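Side-chain contacts in phosphoserine phosphatase (Homo sapiens, PDB 6HYY), which catalyses the hydrolysis of O-phosphoserine to serine and phosphate, acting as a magnesium-bound phosphatase of the haloacid dehalogenase-like family: residues Phe15-Ser19 with Thr20-Glu24; Pro81-Thr84 with Pro85-Glu89; Glu113-Ala116 with Ser117-Ile121. All coordinates share one frame; numbering follows the deposited sequence.

Interaction 1: Phe15-Ser19 with Thr20-Glu24; sequences FDVDS and TVIRE. With MG (magnesium ion), chain D; SER (serine), chain E.
Thr20 and Asp16 meet at their polar ends: Thr20 OG1 donates to Asp16 OD2 at 2.9 Å, on the anti side of the carboxylate, 18° out of its plane. Asp16 carries CG anti to its backbone N (chi1 170°), which places the carboxylate between Thr20 and the ligands. Both belong to the DxDx(T/V) signature of the haloacid dehalogenase family, wrapped round the helical turn that follows strand 12-16.

Magnesium sits 2.2 Å from Asp16 OD2 and 2.3 Å from the backbone O of Asp18, and three waters and Asp175 complete its shell.

The bound serine adds polar bonds: its OG donates to Asp16 OD1 at 2.5 Å, an oxygen also salt-bridged to Lys154, and accepts from the backbone N of Asp18 and, weakly, of Val17. Its amino N donates to Asp18 OD2 at 2.5 Å. Replacing Asp18 by alanine would probably leave the serine amino group without its carboxylate mate and Gly26 N without the acceptor OD1.

Backbone bonds shape the turn. Val17 O accepts from Thr20 N and Ile22 N on opposite faces of its plane; the Ile22 N bond, 3.1 Å to Val17 O, is almost straight at 178° and spans five residues, as in a pi-type turn.

Among side chains, Ser19 OG is hydrogen-bonded to Glu25 OE2, and water 1 bridges it to Arg23 O.

Two apolar contacts complete the turn: Val21 CG2 approaches Phe15 CB at 3.5 Å, and Ile22 CD1 lies 3.8 Å from Val17 CG1. All four residues are buried, which suits apolar types: Phe15 and Val21 touch Ile87, Val17 touches Leu103, and Ile22 touches Val115.

Asp16 thus divides its labour, one oxygen fixed by magnesium and Thr20, the other turned to the serine hydroxyl, consistent with the first aspartate's role as nucleophile in this family.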
ATOM      1  N   PHE A  15       4.503  -4.330   2.085  1.00 16.47           N
ATOM      2  CA  PHE A  15       4.303  -2.938   2.448  1.00 18.62           C
ATOM      3  C   PHE A  15       2.956  -2.459   1.939  1.00 18.18           C
ATOM      4  O   PHE A  15       2.636  -2.639   0.758  1.00 18.76           O
ATOM      5  CB  PHE A  15       5.367  -2.043   1.826  1.00 16.66           C
ATOM      6  CG  PHE A  15       6.734  -2.169   2.416  1.00 17.60           C
ATOM      7  CD1 PHE A  15       7.123  -1.398   3.508  1.00 17.83           C
ATOM      8  CD2 PHE A  15       7.657  -3.041   1.853  1.00 18.06           C
ATOM      9  CE1 PHE A  15       8.392  -1.501   4.039  1.00 19.72           C
ATOM     10  CE2 PHE A  15       8.952  -3.136   2.368  1.00 19.26           C
ATOM     11  CZ  PHE A  15       9.316  -2.384   3.479  1.00 18.96           C
ATOM     12  N   ASP A  16       2.195  -1.821   2.822  1.00 17.57           N
ATOM     13  CA  ASP A  16       1.133  -0.916   2.416  1.00 17.49           C
ATOM     14  C   ASP A  16       1.725   0.224   1.586  1.00 18.47           C
ATOM     15  O   ASP A  16       2.838   0.678   1.854  1.00 19.52           O
ATOM     16  CB  ASP A  16       0.463  -0.389   3.693  1.00 19.93           C
ATOM     17  CG  ASP A  16      -0.517   0.745   3.443  1.00 22.59           C
ATOM     18  OD1 ASP A  16      -1.428   0.573   2.628  1.00 25.73           O
ATOM     19  OD2 ASP A  16      -0.370   1.781   4.104  1.00 28.51           O
ATOM     20  N   VAL A  17       0.979   0.696   0.584  1.00 19.93           N
ATOM     21  CA  VAL A  17       1.479   1.806  -0.232  1.00 19.96           C
ATOM     22  C   VAL A  17       1.076   3.177   0.321  1.00 22.36           C
ATOM     23  O   VAL A  17       1.948   3.966   0.731  1.00 20.13           O
ATOM     24  CB  VAL A  17       1.040   1.637  -1.696  1.00 18.93           C
ATOM     25  CG1 VAL A  17       1.507   2.834  -2.524  1.00 20.08           C
ATOM     26  CG2 VAL A  17       1.593   0.331  -2.266  1.00 22.42           C
ATOM     27  N   ASP A  18      -0.230   3.489   0.348  1.00 21.78           N
ATOM     28  CA  ASP A  18      -0.652   4.855   0.689  1.00 21.62           C
ATOM     29  C   ASP A  18      -0.278   5.209   2.128  1.00 20.85           C
ATOM     30  O   ASP A  18      -0.656   4.514   3.077  1.00 21.05           O
ATOM     31  CB  ASP A  18      -2.166   5.077   0.531  1.00 24.41           C
ATOM     32  CG  ASP A  18      -2.669   4.969  -0.913  1.00 34.30           C
ATOM     33  OD1 ASP A  18      -1.890   5.119  -1.873  1.00 29.26           O
ATOM     34  OD2 ASP A  18      -3.891   4.733  -1.086  1.00 38.88           O
ATOM     35  N   SER A  19       0.431   6.326   2.284  1.00 19.81           N
ATOM     36  CA  SER A  19       0.929   6.872   3.541  1.00 20.21           C
ATOM     37  C   SER A  19       1.992   6.005   4.196  1.00 18.71           C
ATOM     38  O   SER A  19       2.452   6.330   5.290  1.00 19.12           O
ATOM     39  CB  SER A  19      -0.202   7.150   4.537  1.00 22.99           C
ATOM     40  OG  SER A  19      -1.125   8.048   3.948  1.00 27.49           O
ATOM     41  N   THR A  20       2.446   4.936   3.531  1.00 20.57           N
ATOM     42  CA  THR A  20       3.559   4.138   4.033  1.00 17.54           C
ATOM     43  C   THR A  20       4.728   4.206   3.058  1.00 19.34           C
ATOM     44  O   THR A  20       5.698   4.908   3.335  1.00 20.78           O
ATOM     45  CB  THR A  20       3.117   2.699   4.297  1.00 18.00           C
ATOM     46  OG1 THR A  20       2.132   2.730   5.340  1.00 20.68           O
ATOM     47  CG2 THR A  20       4.272   1.874   4.776  1.00 18.86           C
ATOM     48  N   VAL A  21       4.643   3.546   1.908  1.00 17.35           N
ATOM     49  CA  VAL A  21       5.714   3.630   0.909  1.00 17.42           C
ATOM     50  C   VAL A  21       5.721   4.998   0.237  1.00 18.65           C
ATOM     51  O   VAL A  21       6.787   5.523  -0.120  1.00 18.77           O
ATOM     52  CB  VAL A  21       5.544   2.503  -0.124  1.00 17.85           C
ATOM     53  CG1 VAL A  21       6.496   2.699  -1.313  1.00 22.41           C
ATOM     54  CG2 VAL A  21       5.822   1.172   0.530  1.00 19.96           C
ATOM     55  N   ILE A  22       4.545   5.581   0.025  1.00 18.39           N
ATOM     56  CA  ILE A  22       4.449   6.943  -0.500  1.00 19.70           C
ATOM     57  C   ILE A  22       3.831   7.850   0.560  1.00 21.26           C
ATOM     58  O   ILE A  22       3.172   7.405   1.490  1.00 20.81           O
ATOM     59  CB  ILE A  22       3.650   7.017  -1.815  1.00 19.79           C
ATOM     60  CG1 ILE A  22       2.199   6.561  -1.591  1.00 20.75           C
ATOM     61  CG2 ILE A  22       4.366   6.220  -2.927  1.00 21.62           C
ATOM     62  CD1 ILE A  22       1.318   6.632  -2.844  1.00 23.73           C
ATOM     63  N   ARG A  23       4.043   9.161   0.395  1.00 20.62           N
ATOM     64  CA  ARG A  23       3.589  10.108   1.410  1.00 20.99           C
ATOM     65  C   ARG A  23       2.087  10.348   1.339  1.00 26.32           C
ATOM     66  O   ARG A  23       1.461  10.630   2.368  1.00 30.76           O
ATOM     67  CB  ARG A  23       4.354  11.430   1.259  1.00 28.26           C
ATOM     68  CG  ARG A  23       5.848  11.217   1.070  1.00 29.50           C
ATOM     69  CD  ARG A  23       6.668  12.312   1.737  1.00 41.60           C
ATOM     70  NE  ARG A  23       6.895  11.999   3.146  1.00 42.32           N
ATOM     71  CZ  ARG A  23       7.767  12.622   3.934  1.00 42.74           C
ATOM     72  NH1 ARG A  23       8.524  13.607   3.457  1.00 42.10           N
ATOM     73  NH2 ARG A  23       7.884  12.251   5.205  1.00 44.29           N
ATOM     74  N   GLU A  24       1.500  10.199   0.160  1.00 25.81           N
ATOM     75  CA  GLU A  24       0.131  10.582  -0.151  1.00 31.81           C
ATOM     76  C   GLU A  24      -0.775   9.352  -0.217  1.00 27.71           C
ATOM     77  O   GLU A  24      -0.331   8.207  -0.097  1.00 23.69           O
ATOM     78  CB  GLU A  24       0.100  11.351  -1.476  1.00 34.99           C
ATOM     79  CG  GLU A  24       1.158  12.464  -1.618  1.00 35.13           C
ATOM     80  CD  GLU A  24       2.400  12.039  -2.415  1.00 36.20           C
ATOM     81  OE1 GLU A  24       3.110  12.937  -2.929  1.00 39.72           O
ATOM     82  OE2 GLU A  24       2.663  10.820  -2.525  1.00 33.70           O
TER
HETATM   83 MG    MG D 302      -2.068   3.153   4.264  1.00 17.11          MG
HETATM   84  N   SER E 303      -5.303   2.785  -0.265  1.00 44.04           N
HETATM   85  CA  SER E 303      -4.465   1.625   0.016  1.00 36.69           C
HETATM   86  C   SER E 303      -5.159   0.710   1.017  1.00 33.98           C
HETATM   87  O   SER E 303      -4.544   0.350   2.015  1.00 46.06           O
HETATM   88  CB  SER E 303      -3.123   2.040   0.577  1.00 37.75           C
HETATM   89  OG  SER E 303      -2.073   1.164   0.240  1.00 32.75           O
HETATM   90  OXT SER E 303      -6.330   0.337   0.889  1.00 51.22           O
HETATM   91  O   HOH W   1      -0.131  10.761   4.444  1.00 42.61           O
HETATM   92  O   HOH W   2      -3.753   3.048   3.126  1.00 33.61           O
HETATM   93  O   HOH W   3      -3.399   1.730   5.346  1.00 24.79           O
HETATM   94  O   HOH W   4      -3.137   5.029   4.875  1.00 29.97           O

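Interaction 2: Pro81-Thr84 with Pro85-Glu89; sequences PHLT and PGIRE
Leu83 has CG beside its backbone N (chi1 -62°), and the extended chi2 carries CD1 onto Arg88, whose chain runs extended from CG to NE before the last torsion (chi4 81°) swings the guanidinium round across it. The two side chains cross at about a right angle, and CD1 lies over one face of the guanidinium, off-centre toward its rim, with Leu83 CD1 3.5 Å from Arg88 CZ. This methyl-over-guanidinium contact spans a type II beta turn, Thr84 to Ile87, that leads into helix 87-96.

Residue types follow from the turn. Pro85 supplies the fixed phi of its second position, and Gly86 takes the third, where positive phi would press a side chain against the preceding carbonyl oxygen; Gly86 is also the N-cap position of the helix. Ile87 N closes the turn on Thr84 O at 3.2 Å, nearly straight at 168°. The methyl CG2 of Ile87 turns back to Leu83 CB, 3.9 Å away, on the buried side where both residues also touch Val21.

Arginine suits this exposed place because its flat head can lie over a methyl while its N-H groups reach water. Water 5 lies at the edge of the guanidinium, in its plane, accepting from Arg88 NH1 at 2.9 Å and donating to Leu83 O at 2.6 Å. Water 6 donates to Thr84 O at 3.0 Å and accepts from Arg88 N at 3.1 Å, with a further weak bond from NH1. It thus joins the turn's accepting carbonyl to an amide in the first turn of the helix.

The hydroxyl of Thr84 serves other partners: OG1 is hydrogen-bonded to Thr20 O and Asn195 ND2. The other branch rests on the proline ring, with Thr84 CG2 3.6 Å from Pro85 CD.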
ATOM      1  N   PRO A  81       3.635  10.241  -7.245  1.00 26.21           N
ATOM      2  CA  PRO A  81       3.657  10.228  -5.782  1.00 28.12           C
ATOM      3  C   PRO A  81       5.081  10.242  -5.256  1.00 25.08           C
ATOM      4  O   PRO A  81       6.014   9.742  -5.890  1.00 30.06           O
ATOM      5  CB  PRO A  81       2.941   8.920  -5.429  1.00 28.59           C
ATOM      6  CG  PRO A  81       3.172   8.050  -6.613  1.00 28.97           C
ATOM      7  CD  PRO A  81       3.141   8.974  -7.810  1.00 27.92           C
ATOM      8  N   HIS A  82       5.243  10.851  -4.087  1.00 23.90           N
ATOM      9  CA  HIS A  82       6.552  10.969  -3.463  1.00 21.98           C
ATOM     10  C   HIS A  82       6.833   9.775  -2.568  1.00 22.22           C
ATOM     11  O   HIS A  82       6.049   9.476  -1.662  1.00 23.93           O
ATOM     12  CB  HIS A  82       6.637  12.242  -2.639  1.00 22.50           C
ATOM     13  CG  HIS A  82       6.689  13.478  -3.478  1.00 24.40           C
ATOM     14  ND1 HIS A  82       7.497  14.548  -3.171  1.00 27.22           N
ATOM     15  CD2 HIS A  82       6.059  13.798  -4.631  1.00 28.48           C
ATOM     16  CE1 HIS A  82       7.348  15.486  -4.089  1.00 24.80           C
ATOM     17  NE2 HIS A  82       6.481  15.058  -4.987  1.00 27.32           N
ATOM     18  N   LEU A  83       7.964   9.122  -2.795  1.00 20.39           N
ATOM     19  CA  LEU A  83       8.367   8.047  -1.902  1.00 19.66           C
ATOM     20  C   LEU A  83       8.747   8.600  -0.530  1.00 21.09           C
ATOM     21  O   LEU A  83       9.384   9.658  -0.396  1.00 21.62           O
ATOM     22  CB  LEU A  83       9.529   7.252  -2.498  1.00 17.63           C
ATOM     23  CG  LEU A  83       9.254   6.546  -3.817  1.00 21.67           C
ATOM     24  CD1 LEU A  83      10.502   5.870  -4.336  1.00 25.10           C
ATOM     25  CD2 LEU A  83       8.184   5.497  -3.623  1.00 28.18           C
ATOM     26  N   THR A  84       8.335   7.885   0.496  1.00 18.04           N
ATOM     27  CA  THR A  84       8.668   8.249   1.862  1.00 17.89           C
ATOM     28  C   THR A  84      10.175   8.149   2.067  1.00 21.34           C
ATOM     29  O   THR A  84      10.807   7.210   1.574  1.00 19.23           O
ATOM     30  CB  THR A  84       7.946   7.281   2.804  1.00 19.27           C
ATOM     31  OG1 THR A  84       6.538   7.352   2.554  1.00 20.38           O
ATOM     32  CG2 THR A  84       8.270   7.533   4.270  1.00 21.78           C
ATOM     33  N   PRO A  85      10.793   9.102   2.758  1.00 21.08           N
ATOM     34  CA  PRO A  85      12.230   9.005   3.039  1.00 21.80           C
ATOM     35  C   PRO A  85      12.615   7.671   3.664  1.00 19.62           C
ATOM     36  O   PRO A  85      11.936   7.151   4.560  1.00 22.27           O
ATOM     37  CB  PRO A  85      12.476  10.172   3.999  1.00 28.22           C
ATOM     38  CG  PRO A  85      11.428  11.171   3.601  1.00 28.06           C
ATOM     39  CD  PRO A  85      10.214  10.384   3.194  1.00 23.39           C
ATOM     40  N   GLY A  86      13.689   7.085   3.141  1.00 19.86           N
ATOM     41  CA  GLY A  86      14.198   5.840   3.646  1.00 20.43           C
ATOM     42  C   GLY A  86      13.688   4.593   2.955  1.00 19.71           C
ATOM     43  O   GLY A  86      14.321   3.546   3.091  1.00 20.24           O
ATOM     44  N   ILE A  87      12.569   4.671   2.226  1.00 17.69           N
ATOM     45  CA  ILE A  87      12.018   3.418   1.687  1.00 17.98           C
ATOM     46  C   ILE A  87      12.892   2.854   0.561  1.00 19.99           C
ATOM     47  O   ILE A  87      13.047   1.623   0.460  1.00 17.72           O
ATOM     48  CB  ILE A  87      10.544   3.577   1.259  1.00 15.66           C
ATOM     49  CG1 ILE A  87       9.922   2.208   0.927  1.00 17.58           C
ATOM     50  CG2 ILE A  87      10.388   4.409   0.048  1.00 19.95           C
ATOM     51  CD1 ILE A  87       9.923   1.187   2.087  1.00 19.56           C
ATOM     52  N   ARG A  88      13.529   3.694  -0.264  1.00 17.47           N
ATOM     53  CA  ARG A  88      14.411   3.151  -1.303  1.00 17.27           C
ATOM     54  C   ARG A  88      15.555   2.353  -0.688  1.00 17.59           C
ATOM     55  O   ARG A  88      15.870   1.235  -1.131  1.00 19.27           O
ATOM     56  CB  ARG A  88      14.994   4.273  -2.164  1.00 17.69           C
ATOM     57  CG  ARG A  88      14.036   4.966  -3.098  1.00 23.16           C
ATOM     58  CD  ARG A  88      14.808   6.103  -3.827  1.00 23.80           C
ATOM     59  NE  ARG A  88      13.924   7.000  -4.566  1.00 26.24           N
ATOM     60  CZ  ARG A  88      13.232   8.012  -4.022  1.00 26.43           C
ATOM     61  NH1 ARG A  88      13.317   8.311  -2.719  1.00 23.29           N
ATOM     62  NH2 ARG A  88      12.445   8.745  -4.797  1.00 27.56           N
ATOM     63  N   GLU A  89      16.208   2.917   0.333  1.00 17.29           N
ATOM     64  CA  GLU A  89      17.324   2.240   0.981  1.00 18.37           C
ATOM     65  C   GLU A  89      16.861   0.958   1.664  1.00 19.82           C
ATOM     66  O   GLU A  89      17.538  -0.071   1.587  1.00 21.33           O
ATOM     67  CB  GLU A  89      18.004   3.177   1.984  1.00 24.27           C
ATOM     68  CG  GLU A  89      19.296   2.596   2.519  1.00 26.50           C
ATOM     69  CD  GLU A  89      20.025   3.530   3.464  1.00 33.13           C
ATOM     70  OE1 GLU A  89      19.562   4.673   3.660  1.00 32.25           O
ATOM     71  OE2 GLU A  89      21.062   3.107   4.009  1.00 36.21           O
TER
HETATM   72  O   HOH W   5      11.647  10.359  -1.525  1.00 24.30           O
HETATM   73  O   HOH W   6      13.123   6.763  -0.266  1.00 23.30           O

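Interaction 3: Glu113-Ala116 with Ser117-Ile121; sequences EHVA and SKLNI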
ATOM      1  N   GLU A 113       2.322   0.284  -9.857  1.00 23.87           N
ATOM      2  CA  GLU A 113       3.398  -0.278 -10.665  1.00 25.42           C
ATOM      3  C   GLU A 113       4.480   0.755 -10.947  1.00 25.75           C
ATOM      4  O   GLU A 113       5.658   0.397 -11.037  1.00 26.72           O
ATOM      5  CB  GLU A 113       2.845  -0.847 -11.973  1.00 25.15           C
ATOM      6  CG  GLU A 113       2.166  -2.208 -11.802  1.00 29.70           C
ATOM      7  CD  GLU A 113       1.913  -2.919 -13.118  1.00 36.83           C
ATOM      8  OE1 GLU A 113       2.072  -2.294 -14.184  1.00 41.46           O
ATOM      9  OE2 GLU A 113       1.553  -4.115 -13.082  1.00 36.76           O
ATOM     10  N   HIS A 114       4.099   2.029 -11.095  1.00 26.81           N
ATOM     11  CA  HIS A 114       5.082   3.104 -11.199  1.00 29.07           C
ATOM     12  C   HIS A 114       5.943   3.178  -9.939  1.00 25.11           C
ATOM     13  O   HIS A 114       7.174   3.259 -10.015  1.00 26.54           O
ATOM     14  CB  HIS A 114       4.356   4.428 -11.458  1.00 30.53           C
ATOM     15  CG  HIS A 114       5.218   5.642 -11.291  1.00 34.11           C
ATOM     16  ND1 HIS A 114       6.084   6.083 -12.270  1.00 35.68           N
ATOM     17  CD2 HIS A 114       5.343   6.508 -10.257  1.00 36.41           C
ATOM     18  CE1 HIS A 114       6.707   7.168 -11.844  1.00 36.37           C
ATOM     19  NE2 HIS A 114       6.278   7.443 -10.625  1.00 38.99           N
ATOM     20  N   VAL A 115       5.306   3.104  -8.767  1.00 23.22           N
ATOM     21  CA  VAL A 115       6.042   3.111  -7.504  1.00 23.78           C
ATOM     22  C   VAL A 115       6.958   1.893  -7.417  1.00 22.88           C
ATOM     23  O   VAL A 115       8.136   2.009  -7.065  1.00 23.59           O
ATOM     24  CB  VAL A 115       5.055   3.170  -6.324  1.00 23.31           C
ATOM     25  CG1 VAL A 115       5.759   2.960  -4.998  1.00 21.87           C
ATOM     26  CG2 VAL A 115       4.312   4.484  -6.328  1.00 25.15           C
ATOM     27  N   ALA A 116       6.428   0.703  -7.736  1.00 22.62           N
ATOM     28  CA  ALA A 116       7.241  -0.513  -7.700  1.00 22.74           C
ATOM     29  C   ALA A 116       8.436  -0.420  -8.641  1.00 26.93           C
ATOM     30  O   ALA A 116       9.554  -0.826  -8.287  1.00 22.60           O
ATOM     31  CB  ALA A 116       6.382  -1.720  -8.061  1.00 20.83           C
ATOM     32  N   SER A 117       8.207   0.120  -9.839  1.00 26.31           N
ATOM     33  CA  SER A 117       9.231   0.517 -10.791  1.00 32.56           C
ATOM     34  C   SER A 117       9.777   1.899 -10.489  1.00 36.99           C
ATOM     35  O   SER A 117       9.903   2.753 -11.363  1.00 48.87           O
ATOM     36  CB  SER A 117       8.668   0.452 -12.194  1.00 31.82           C
ATOM     37  OG  SER A 117       9.692   0.746 -13.117  1.00 41.45           O
ATOM     38  N   LYS A 118       9.982   2.172  -9.208  1.00 27.81           N
ATOM     39  CA  LYS A 118      11.063   2.999  -8.725  1.00 26.84           C
ATOM     40  C   LYS A 118      11.880   2.247  -7.697  1.00 29.76           C
ATOM     41  O   LYS A 118      13.037   2.611  -7.463  1.00 31.18           O
ATOM     42  CB  LYS A 118      10.540   4.324  -8.118  1.00 26.28           C
ATOM     43  CG  LYS A 118      10.361   5.427  -9.171  1.00 33.95           C
ATOM     44  CD  LYS A 118       9.455   6.583  -8.738  1.00 35.93           C
ATOM     45  CE  LYS A 118      10.124   7.463  -7.700  1.00 38.50           C
ATOM     46  NZ  LYS A 118       9.311   8.683  -7.368  1.00 38.90           N
ATOM     47  N   LEU A 119      11.336   1.160  -7.140  1.00 20.64           N
ATOM     48  CA  LEU A 119      11.936   0.397  -6.046  1.00 22.52           C
ATOM     49  C   LEU A 119      12.466  -0.962  -6.492  1.00 23.31           C
ATOM     50  O   LEU A 119      12.780  -1.810  -5.637  1.00 22.43           O
ATOM     51  CB  LEU A 119      10.909   0.178  -4.927  1.00 20.23           C
ATOM     52  CG  LEU A 119      10.368   1.459  -4.290  1.00 19.30           C
ATOM     53  CD1 LEU A 119       9.061   1.165  -3.537  1.00 19.37           C
ATOM     54  CD2 LEU A 119      11.396   2.057  -3.346  1.00 19.69           C
ATOM     55  N   ASN A 120      12.528  -1.204  -7.801  1.00 21.81           N
ATOM     56  CA  ASN A 120      12.972  -2.487  -8.359  1.00 22.68           C
ATOM     57  C   ASN A 120      12.141  -3.659  -7.864  1.00 23.69           C
ATOM     58  O   ASN A 120      12.645  -4.784  -7.758  1.00 26.51           O
ATOM     59  CB  ASN A 120      14.438  -2.732  -8.060  1.00 25.94           C
ATOM     60  CG  ASN A 120      15.272  -1.607  -8.521  1.00 32.47           C
ATOM     61  OD1 ASN A 120      15.684  -0.766  -7.731  1.00 32.47           O
ATOM     62  ND2 ASN A 120      15.483  -1.543  -9.826  1.00 32.42           N
ATOM     63  N   ILE A 121      10.872  -3.403  -7.583  1.00 21.61           N
ATOM     64  CA  ILE A 121       9.923  -4.442  -7.200  1.00 21.82           C
ATOM     65  C   ILE A 121       9.189  -4.881  -8.463  1.00 23.42           C
ATOM     66  O   ILE A 121       8.541  -4.041  -9.113  1.00 24.35           O
ATOM     67  CB  ILE A 121       8.945  -3.923  -6.142  1.00 19.23           C
ATOM     68  CG1 ILE A 121       9.699  -3.569  -4.851  1.00 19.59           C
ATOM     69  CG2 ILE A 121       7.828  -4.962  -5.870  1.00 20.19           C
ATOM     70  CD1 ILE A 121       8.836  -2.816  -3.823  1.00 19.85           C
TER
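Ala116 O is gripped by two backbone amides that reach it from opposite faces of its carbonyl plane: Leu119 N at 2.9 Å and Ile121 N at 3.0 Å. They mark the C-terminal end of helix 109-116, the helix of the beta-alpha-beta crossover between the parallel strands 100-105 and 126-133. Upstream, Ser117 N still makes an alpha-type bond to Glu113 O at 2.8 Å. Lys118 N then binds Val115 O, only three residues back, so the coil tightens as it ends, and the bond from Ile121 N spans five residues as the chain turns away. Asn120 has left-handed helical backbone angles, a conformation that asparagine tolerates well.

Three pairs of side chains follow the turn. Val115 and Leu119 lie side by side, pointing the same way, with Val115 CG1 4.0 Å from Leu119 CD1; both also touch Val21, so branched apolar residues suit this buried side. On the outer side chi1 (-87°) and chi2 (162°) of Lys118 bring its methylene CD 3.8 Å from His114 NE2, approaching the ring obliquely, and the bend at chi3 (72°) then turns CE and the amine off. Alanine suits position 116 because its small side chain lets Ile121 fold close: Ala116 CB lies 3.9 Å from Ile121 CB and 3.3 Å from Ile121 O.

In the fold
From the N terminus the three contacts come in series, none nested in or crossing another, and each closes only a short local turn. Interaction 1 begins on the last residues of strand 12-16, the central strand, and runs through helix 17-21; interaction 2 opens helix 87-96, and interaction 3 ends helix 109-116. They nevertheless meet in space. The 81-84 segment runs beside 20-24, with Arg23 N probably hydrogen-bonded to His82 O. Val21 CG1 packs on Val115 and Leu119, joining interactions 1 and 3. Leu83 reaches both Val115 and Lys118, linking interactions 2 and 3. Together they tie the active-site turn to the start of helix 87-96 and the end of helix 109-116.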